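Local coordinates for protein possible phosphoglycerate mutase GPM2 (PDB 2A6P) that acts as a homodimeric phosphatase of broad specificity that hydrolyses phosphate monoesters, including fructose 1,6-bisphosphate, and can sustain gluconeogenesis, at residues 50-55 / 179-184; 137-142 / 161-166. One frame throughout, in Å; residues are numbered along the deposited sequence.

Interaction 1: residues 50-55 / 179-184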
loop_
_atom_site.group_PDB
_atom_site.type_symbol
_atom_site.label_atom_id
_atom_site.label_comp_id
_atom_site.label_asym_id
_atom_site.label_seq_id
_atom_site.Cartn_x
_atom_site.Cartn_y
_atom_site.Cartn_z
ATOM N N GLN A 50 -8.929 -6.158 -16.971
ATOM C CA GLN A 50 -8.711 -5.068 -17.909
ATOM C C GLN A 50 -7.491 -4.315 -17.400
ATOM O O GLN A 50 -6.587 -3.958 -18.162
ATOM C CB GLN A 50 -9.931 -4.143 -17.900
ATOM C CG GLN A 50 -10.260 -3.490 -19.236
ATOM C CD GLN A 50 -11.588 -2.731 -19.209
ATOM O OE1 GLN A 50 -11.701 -1.665 -18.590
ATOM N NE2 GLN A 50 -12.600 -3.285 -19.873
ATOM N N LEU A 51 -7.483 -4.087 -16.092
ATOM C CA LEU A 51 -6.401 -3.385 -15.415
ATOM C C LEU A 51 -5.091 -4.190 -15.415
ATOM O O LEU A 51 -4.007 -3.620 -15.562
ATOM C CB LEU A 51 -6.839 -3.066 -13.987
ATOM C CG LEU A 51 -5.856 -2.355 -13.061
ATOM C CD1 LEU A 51 -5.231 -1.166 -13.763
ATOM C CD2 LEU A 51 -6.609 -1.924 -11.804
ATOM N N LEU A 52 -5.198 -5.509 -15.248
ATOM C CA LEU A 52 -4.021 -6.372 -15.246
ATOM C C LEU A 52 -3.377 -6.312 -16.627
ATOM O O LEU A 52 -2.165 -6.474 -16.779
ATOM C CB LEU A 52 -4.414 -7.822 -14.931
ATOM C CG LEU A 52 -4.323 -8.466 -13.532
ATOM C CD1 LEU A 52 -3.740 -7.513 -12.508
ATOM C CD2 LEU A 52 -5.702 -8.936 -13.115
ATOM N N GLY A 53 -4.213 -6.070 -17.631
ATOM C CA GLY A 53 -3.743 -5.999 -18.999
ATOM C C GLY A 53 -2.701 -4.932 -19.243
ATOM O O GLY A 53 -1.780 -5.141 -20.025
ATOM N N GLU A 54 -2.826 -3.789 -18.583
ATOM C CA GLU A 54 -1.853 -2.730 -18.794
ATOM C C GLU A 54 -0.745 -2.702 -17.748
ATOM O O GLU A 54 -0.051 -1.693 -17.591
ATOM C CB GLU A 54 -2.557 -1.372 -18.871
ATOM C CG GLU A 54 -3.430 -1.030 -17.686
ATOM C CD GLU A 54 -4.325 0.164 -17.966
ATOM O OE1 GLU A 54 -5.135 0.081 -18.913
ATOM O OE2 GLU A 54 -4.220 1.182 -17.243
ATOM N N LEU A 55 -0.575 -3.810 -17.035
ATOM C CA LEU A 55 0.478 -3.899 -16.032
ATOM C C LEU A 55 1.731 -4.537 -16.638
ATOM O O LEU A 55 2.756 -4.677 -15.968
ATOM C CB LEU A 55 0.007 -4.705 -14.816
ATOM C CG LEU A 55 -0.949 -3.957 -13.884
ATOM C CD1 LEU A 55 -1.319 -4.847 -12.715
ATOM C CD2 LEU A 55 -0.281 -2.689 -13.373
ATOM N N ALA A 179 -11.967 -7.109 -5.476
ATOM C CA ALA A 179 -11.468 -6.843 -6.821
ATOM C C ALA A 179 -10.316 -5.851 -6.835
ATOM O O ALA A 179 -10.095 -5.175 -7.837
ATOM C CB ALA A 179 -12.602 -6.338 -7.719
ATOM N N SER A 180 -9.581 -5.759 -5.729
ATOM C CA SER A 180 -8.438 -4.852 -5.658
ATOM C C SER A 180 -7.119 -5.616 -5.861
ATOM O O SER A 180 -7.034 -6.827 -5.618
ATOM C CB SER A 180 -8.417 -4.125 -4.314
ATOM O OG SER A 180 -8.110 -5.009 -3.252
ATOM N N ILE A 181 -6.099 -4.890 -6.301
ATOM C CA ILE A 181 -4.781 -5.450 -6.570
ATOM C C ILE A 181 -3.678 -4.848 -5.686
ATOM O O ILE A 181 -3.631 -3.636 -5.466
ATOM C CB ILE A 181 -4.394 -5.223 -8.068
ATOM C CG1 ILE A 181 -5.412 -5.918 -8.989
ATOM C CG2 ILE A 181 -2.969 -5.715 -8.340
ATOM C CD1 ILE A 181 -5.233 -5.567 -10.460
ATOM N N GLY A 182 -2.816 -5.720 -5.167
ATOM C CA GLY A 182 -1.682 -5.294 -4.363
ATOM C C GLY A 182 -0.471 -5.832 -5.112
ATOM O O GLY A 182 -0.580 -6.906 -5.712
ATOM N N ILE A 183 0.657 -5.108 -5.113
ATOM C CA ILE A 183 1.858 -5.553 -5.832
ATOM C C ILE A 183 3.112 -5.516 -4.962
ATOM O O ILE A 183 3.453 -4.487 -4.385
ATOM C CB ILE A 183 2.109 -4.693 -7.101
ATOM C CG1 ILE A 183 0.905 -4.795 -8.044
ATOM C CG2 ILE A 183 3.387 -5.135 -7.791
ATOM C CD1 ILE A 183 1.038 -4.005 -9.293
ATOM N N CYS A 184 3.796 -6.651 -4.872
ATOM C CA CYS A 184 5.010 -6.765 -4.061
ATOM C C CYS A 184 6.254 -6.876 -4.935
ATOM O O CYS A 184 6.251 -7.584 -5.936
ATOM C CB CYS A 184 4.931 -7.994 -3.160
ATOM S SG CYS A 184 3.617 -7.971 -1.973
#

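Interaction 2: residues 137-142 / 161-166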
loop_
_atom_site.group_PDB
_atom_site.type_symbol
_atom_site.label_atom_id
_atom_site.label_comp_id
_atom_site.label_asym_id
_atom_site.label_seq_id
_atom_site.Cartn_x
_atom_site.Cartn_y
_atom_site.Cartn_z
ATOM N N LEU A 137 6.602 -20.012 -2.343
ATOM C CA LEU A 137 6.175 -20.479 -3.651
ATOM C C LEU A 137 6.461 -19.408 -4.710
ATOM O O LEU A 137 7.054 -19.683 -5.755
ATOM C CB LEU A 137 4.679 -20.799 -3.621
ATOM C CG LEU A 137 4.015 -21.211 -4.937
ATOM C CD1 LEU A 137 4.582 -22.534 -5.426
ATOM C CD2 LEU A 137 2.523 -21.333 -4.724
ATOM N N ALA A 138 6.041 -18.185 -4.414
ATOM C CA ALA A 138 6.216 -17.054 -5.314
ATOM C C ALA A 138 7.670 -16.822 -5.710
ATOM O O ALA A 138 7.984 -16.721 -6.893
ATOM C CB ALA A 138 5.645 -15.801 -4.671
ATOM N N LEU A 139 8.546 -16.733 -4.712
ATOM C CA LEU A 139 9.976 -16.496 -4.931
ATOM C C LEU A 139 10.629 -17.506 -5.872
ATOM O O LEU A 139 11.593 -17.176 -6.564
ATOM C CB LEU A 139 10.724 -16.501 -3.593
ATOM C CG LEU A 139 10.449 -15.344 -2.637
ATOM C CD1 LEU A 139 11.157 -15.602 -1.322
ATOM C CD2 LEU A 139 10.919 -14.038 -3.259
ATOM N N GLU A 140 10.103 -18.729 -5.903
ATOM C CA GLU A 140 10.662 -19.758 -6.762
ATOM C C GLU A 140 10.355 -19.523 -8.224
ATOM O O GLU A 140 11.178 -19.836 -9.086
ATOM C CB GLU A 140 10.157 -21.138 -6.368
ATOM C CG GLU A 140 10.837 -22.238 -7.165
ATOM C CD GLU A 140 10.444 -23.623 -6.709
ATOM O OE1 GLU A 140 9.233 -23.938 -6.755
ATOM O OE2 GLU A 140 11.349 -24.393 -6.305
ATOM N N HIS A 141 9.178 -18.982 -8.519
ATOM C CA HIS A 141 8.832 -18.719 -9.907
ATOM C C HIS A 141 9.297 -17.351 -10.368
ATOM O O HIS A 141 9.553 -17.149 -11.548
ATOM C CB HIS A 141 7.326 -18.838 -10.126
ATOM C CG HIS A 141 6.818 -20.247 -10.074
ATOM N ND1 HIS A 141 6.244 -20.790 -8.945
ATOM C CD2 HIS A 141 6.826 -21.234 -11.002
ATOM C CE1 HIS A 141 5.920 -22.049 -9.178
ATOM N NE2 HIS A 141 6.265 -22.343 -10.419
ATOM N N MET A 142 9.406 -16.417 -9.431
ATOM C CA MET A 142 9.831 -15.052 -9.733
ATOM C C MET A 142 11.271 -15.033 -10.224
ATOM O O MET A 142 11.796 -13.995 -10.632
ATOM C CB MET A 142 9.692 -14.174 -8.486
ATOM C CG MET A 142 8.250 -13.905 -8.064
ATOM S SD MET A 142 8.131 -13.035 -6.483
ATOM C CE MET A 142 8.947 -11.428 -6.918
ATOM N N THR A 161 1.806 -8.945 4.310
ATOM C CA THR A 161 2.450 -8.692 5.597
ATOM C C THR A 161 3.726 -9.511 5.737
ATOM O O THR A 161 4.720 -9.032 6.269
ATOM C CB THR A 161 1.513 -9.037 6.770
ATOM O OG1 THR A 161 0.329 -8.236 6.686
ATOM C CG2 THR A 161 2.193 -8.765 8.097
ATOM N N ARG A 162 3.690 -10.751 5.255
ATOM C CA ARG A 162 4.846 -11.635 5.333
ATOM C C ARG A 162 5.880 -11.289 4.275
ATOM O O ARG A 162 7.086 -11.438 4.502
ATOM C CB ARG A 162 4.401 -13.093 5.199
ATOM C CG ARG A 162 3.455 -13.538 6.319
ATOM C CD ARG A 162 4.086 -13.292 7.684
ATOM N NE ARG A 162 5.307 -14.077 7.854
ATOM C CZ ARG A 162 6.196 -13.876 8.819
ATOM N NH1 ARG A 162 6.011 -12.905 9.707
ATOM N NH2 ARG A 162 7.266 -14.656 8.901
ATOM N N TRP A 163 5.416 -10.833 3.116
ATOM C CA TRP A 163 6.340 -10.444 2.058
ATOM C C TRP A 163 7.275 -9.373 2.615
ATOM O O TRP A 163 8.489 -9.415 2.387
ATOM C CB TRP A 163 5.596 -9.881 0.840
ATOM C CG TRP A 163 6.529 -9.395 -0.229
ATOM C CD1 TRP A 163 6.973 -8.117 -0.412
ATOM C CD2 TRP A 163 7.182 -10.194 -1.230
ATOM N NE1 TRP A 163 7.860 -8.065 -1.467
ATOM C CE2 TRP A 163 8.009 -9.325 -1.985
ATOM C CE3 TRP A 163 7.153 -11.560 -1.561
ATOM C CZ2 TRP A 163 8.794 -9.776 -3.054
ATOM C CZ3 TRP A 163 7.936 -12.010 -2.625
ATOM C CH2 TRP A 163 8.747 -11.114 -3.358
ATOM N N VAL A 164 6.694 -8.433 3.359
ATOM C CA VAL A 164 7.448 -7.341 3.955
ATOM C C VAL A 164 8.066 -7.693 5.309
ATOM O O VAL A 164 8.528 -6.821 6.035
ATOM C CB VAL A 164 6.571 -6.071 4.090
ATOM C CG1 VAL A 164 6.190 -5.574 2.708
ATOM C CG2 VAL A 164 5.333 -6.359 4.908
ATOM N N GLN A 165 8.059 -8.983 5.630
ATOM C CA GLN A 165 8.658 -9.530 6.851
ATOM C C GLN A 165 8.236 -8.921 8.181
ATOM O O GLN A 165 9.066 -8.632 9.039
ATOM C CB GLN A 165 10.179 -9.497 6.694
ATOM C CG GLN A 165 10.597 -10.026 5.328
ATOM C CD GLN A 165 12.089 -10.023 5.090
ATOM O OE1 GLN A 165 12.784 -10.964 5.452
ATOM N NE2 GLN A 165 12.591 -8.960 4.475
ATOM N N LEU A 166 6.934 -8.745 8.351
ATOM C CA LEU A 166 6.383 -8.202 9.584
ATOM C C LEU A 166 5.578 -9.314 10.275
ATOM O O LEU A 166 5.227 -10.311 9.639
ATOM C CB LEU A 166 5.451 -7.021 9.269
ATOM C CG LEU A 166 6.056 -5.719 8.734
ATOM C CD1 LEU A 166 4.951 -4.827 8.190
ATOM C CD2 LEU A 166 6.822 -5.008 9.846
#

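Interaction 1: residues 50-55 / 179-184
Ile181 and Ile183 reach from strand 180-187 to Leu51 and Leu52 at the end of helix 39-53 and to Leu55 just beyond it, packing a helix against the mixed sheet of the histidine phosphatase α/β fold. From CB of Ile181 the side chain splits two ways. Its CG2, anti to the backbone N, runs along the sheet and lies 4.0 Å from CG1 of Ile183. The other branch heads for the helix: chi1 of -61° sets CG1 opposite the carbonyl carbon, and with chi2 at 171° the chain is fully extended, which carries CD1 in among the leucines. There CD1 meets Leu51 CG at 4.2 Å and Leu51 CD2 at 4.1 Å, the two side chains lying alongside and running opposite ways. Leu52 also comes across to CD1 of Ile181, but its modelled approach is too close to be trusted in detail. The neighbouring strands close round the same cluster, Leu16 and Leu198 touching Ile181 and Leu14 touching both Leu55 and Ile183. All the contact between helix and strand is apolar. Beyond the helix end, Leu55 gives its carbonyl O to Arg12 NH2 while its CD1 rests 4.2 Å from CD1 of Ile183.

Interaction 2: residues 137-142 / 161-166
Leu139 and Met142 meet the far corner of the Trp163 indole from opposite sides of the ring plane, both obliquely. Leu139 CD2 sits 3.6 Å from Trp163 CH2 and 3.7 Å from CZ3. On the other side Met142 brings its CE to 3.6 Å from the same CH2, so this carbon is held between two methyls. The extended chi2 (173°) carries SD out beside the ring, 4.8 Å from the centroid of its six-membered part and 64° off the normal, an oblique Met-aromatic contact, and chi3 (64°) then turns CE onto CH2. In this histidine phosphatase fold the contact joins the C-terminal end of helix 124-141, and Met142 after it, to that of helix 153-163, with strand 147-151 between them in sequence. Farther out, Leu13 touches Met142 and Trp163, and Val147 packs on Met142. The pyrrole side of the indole is tied down by NE1, which hydrogen-bonds to Gly185 O; Arg191 adds a cation-pi contact. Behind Trp163 its helix closes in a Schellman motif, with Gln165 at positive phi, Leu166 N bonded to Thr161 O at 3.1 Å and Gln165 N to Arg162 O at 2.9 Å. Past that turn, Leu166 packs on Glu170 of the second subunit.

Overall arrangement
Interactions 1 and 2 lie 18 Å apart, centre to centre, on the two faces of the one mixed sheet. Strand 180-187 links them: Ile181 and Ile183 point toward helix 39-53, whereas Cys184 turns the other way and its CB packs 3.4 Å from NE1 of Trp163. Along the chain the order is 50-55, 137-142, 161-166, 179-184, so the helix pair of interaction 2 forms between the two halves of interaction 1. Strand 13-17, which ends just before His18, inferred to carry the phosphohistidine intermediate, and runs next to strand 180-187, contributes Leu14 and Leu16 to one cluster and Leu13 to the other. Layers of helix thus pack on both faces of the sheet that leads to this histidine.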